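Local atomic coordinates of fimbrium subunit Fim1C (Bacteroides vulgatus, PDB entry 4QB7), a protein that probably forms part of the tip of fimbriae, the surface filaments through which the bacterium adheres and builds biofilm. Residues K187-G192 with D292-V297. Sequence-based numbering, arbitrary orientation.
Sequences KIFVTG and DIVTKV. With SO4 (sulfate ion), chain K.
Asp292 and Val294 lie against Phe189 where strands 186-196 and 286-296 run antiparallel, edge to edge, in a sheet of this fimbrillin-like protein. Two of the three pairings are each closed by a pair of backbone hydrogen bonds: Phe189 N reaches Asp292 O at 2.9 Å and Asp292 N returns to Phe189 O, and two residues along, Lys187 and Val294 do the same, with Val294 N to Lys187 O at 2.8 Å. Between these sits the non-hydrogen-bonded pair Ile188-Ile293, with Ile188 CA in a C-H...O contact to Asp292 O.

On the face carrying Phe189, Asp292 and Val294, the ring of Phe189 meets Val294 through its edge: CD2 is 3.7 Å from Val294 CG2, close to the ring plane. Val294 CG2 gets there because it stands anti to its own carbonyl carbon, while the other methyl, CG1, anti to the backbone N (chi1 180°), is turned away from the ring. Tyr245 stacks on Phe189 and also bonds Asp292 OD2; OD1 goes to Thr306, so both oxygens of this buried carboxylate have a partner. On the reverse face Ile188 and Ile293 extend alongside each other in the same direction, their CG1 atoms 4.2 Å apart.

Beyond Asp292 the pairing slips into a classic beta bulge, with Thr191 and Gly192 both opposite Asn290. Thr191 lies roughly perpendicular to the Asp292 side chain, its CG2 3.6 Å from Asp292 OD2. An alanine at this position would lack that methyl, and is likely to leave this flank of the carboxylate less covered. A sulfate, probably from the crystallisation liquor, sits implausibly close to Thr191 OG1, a doubtful bond; its firmer hydrogen bond is to Asn290 ND2.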
loop_
_atom_site.group_PDB
_atom_site.type_symbol
_atom_site.label_atom_id
_atom_site.label_comp_id
_atom_site.label_asym_id
_atom_site.label_seq_id
_atom_site.Cartn_x
_atom_site.Cartn_y
_atom_site.Cartn_z
ATOM N N LYS A 187 25.015 23.389 -3.134
ATOM C CA LYS A 187 23.690 22.808 -2.912
ATOM C C LYS A 187 23.607 21.442 -3.597
ATOM O O LYS A 187 24.394 21.164 -4.503
ATOM C CB LYS A 187 22.578 23.779 -3.380
ATOM C CG LYS A 187 22.603 25.103 -2.576
ATOM C CD LYS A 187 21.478 26.037 -2.824
ATOM C CE LYS A 187 21.619 27.305 -2.014
ATOM N NZ LYS A 187 21.503 27.063 -0.545
ATOM N N ILE A 188 22.741 20.557 -3.097
ATOM C CA ILE A 188 22.521 19.234 -3.694
ATOM C C ILE A 188 21.077 19.194 -4.154
ATOM O O ILE A 188 20.169 19.521 -3.373
ATOM C CB ILE A 188 22.849 18.002 -2.786
ATOM C CG1 ILE A 188 24.263 18.014 -2.287
ATOM C CG2 ILE A 188 22.560 16.654 -3.518
ATOM C CD1 ILE A 188 24.515 16.895 -1.317
ATOM N N PHE A 189 20.866 18.752 -5.402
ATOM C CA PHE A 189 19.538 18.617 -6.005
ATOM C C PHE A 189 19.303 17.196 -6.503
ATOM O O PHE A 189 20.138 16.661 -7.236
ATOM C CB PHE A 189 19.372 19.613 -7.156
ATOM C CG PHE A 189 19.516 21.058 -6.754
ATOM C CD1 PHE A 189 18.437 21.761 -6.223
ATOM C CD2 PHE A 189 20.726 21.724 -6.917
ATOM C CE1 PHE A 189 18.574 23.103 -5.853
ATOM C CE2 PHE A 189 20.854 23.071 -6.566
ATOM C CZ PHE A 189 19.774 23.756 -6.059
ATOM N N VAL A 190 18.187 16.575 -6.099
ATOM C CA VAL A 190 17.858 15.231 -6.583
ATOM C C VAL A 190 16.969 15.416 -7.823
ATOM O O VAL A 190 16.025 16.222 -7.798
ATOM C CB VAL A 190 17.241 14.334 -5.489
ATOM C CG1 VAL A 190 16.658 13.045 -6.081
ATOM C CG2 VAL A 190 18.278 14.020 -4.413
ATOM N N THR A 191 17.320 14.728 -8.930
ATOM C CA THR A 191 16.638 14.897 -10.217
ATOM C C THR A 191 15.971 13.610 -10.718
ATOM O O THR A 191 15.167 13.652 -11.652
ATOM C CB THR A 191 17.670 15.383 -11.249
ATOM O OG1 THR A 191 18.739 14.435 -11.289
ATOM C CG2 THR A 191 18.266 16.753 -10.896
ATOM N N GLY A 192 16.324 12.477 -10.137
ATOM C CA GLY A 192 15.784 11.200 -10.586
ATOM C C GLY A 192 15.888 10.117 -9.538
ATOM O O GLY A 192 16.736 10.186 -8.647
ATOM N N ASP A 292 22.678 16.276 -8.450
ATOM C CA ASP A 292 23.623 17.312 -8.876
ATOM C C ASP A 292 24.151 18.056 -7.685
ATOM O O ASP A 292 23.365 18.447 -6.822
ATOM C CB ASP A 292 22.908 18.286 -9.833
ATOM C CG ASP A 292 22.399 17.651 -11.120
ATOM O OD1 ASP A 292 22.999 16.648 -11.568
ATOM O OD2 ASP A 292 21.422 18.183 -11.703
ATOM N N ILE A 293 25.478 18.224 -7.603
ATOM C CA ILE A 293 26.151 19.000 -6.548
ATOM C C ILE A 293 26.582 20.288 -7.215
ATOM O O ILE A 293 27.442 20.268 -8.095
ATOM C CB ILE A 293 27.296 18.244 -5.836
ATOM C CG1 ILE A 293 26.816 16.835 -5.373
ATOM C CG2 ILE A 293 27.853 19.092 -4.645
ATOM C CD1 ILE A 293 27.931 15.923 -4.996
ATOM N N VAL A 294 25.887 21.381 -6.893
ATOM C CA VAL A 294 26.054 22.679 -7.554
ATOM C C VAL A 294 26.815 23.632 -6.678
ATOM O O VAL A 294 26.353 23.941 -5.589
ATOM C CB VAL A 294 24.653 23.255 -7.923
ATOM C CG1 VAL A 294 24.762 24.615 -8.606
ATOM C CG2 VAL A 294 23.875 22.275 -8.779
ATOM N N THR A 295 27.970 24.102 -7.159
ATOM C CA THR A 295 28.828 25.076 -6.480
ATOM C C THR A 295 28.779 26.413 -7.240
ATOM O O THR A 295 28.953 26.435 -8.456
ATOM C CB THR A 295 30.265 24.552 -6.319
ATOM O OG1 THR A 295 30.254 23.273 -5.684
ATOM C CG2 THR A 295 31.151 25.497 -5.530
ATOM N N LYS A 296 28.578 27.524 -6.506
ATOM C CA LYS A 296 28.525 28.884 -7.044
ATOM C C LYS A 296 29.856 29.332 -7.639
ATOM O O LYS A 296 30.908 29.126 -7.028
ATOM C CB LYS A 296 28.110 29.869 -5.936
ATOM C CG LYS A 296 28.076 31.327 -6.347
ATOM C CD LYS A 296 27.451 32.187 -5.283
ATOM C CE LYS A 296 27.505 33.644 -5.653
ATOM N NZ LYS A 296 26.679 34.467 -4.742
ATOM N N VAL A 297 29.801 29.961 -8.821
ATOM C CA VAL A 297 30.959 30.584 -9.436
ATOM C C VAL A 297 30.631 32.082 -9.451
ATOM O O VAL A 297 31.363 32.872 -8.856
ATOM C CB VAL A 297 31.347 29.990 -10.801
ATOM C CG1 VAL A 297 32.430 30.840 -11.471
ATOM C CG2 VAL A 297 31.833 28.548 -10.633
HETATM S S SO4 K . 18.067 13.238 -14.325
HETATM O O1 SO4 K . 18.911 14.216 -13.739
HETATM O O2 SO4 K . 18.854 12.517 -15.300
HETATM O O3 SO4 K . 17.661 12.344 -13.284
HETATM O O4 SO4 K . 16.882 13.896 -14.949
#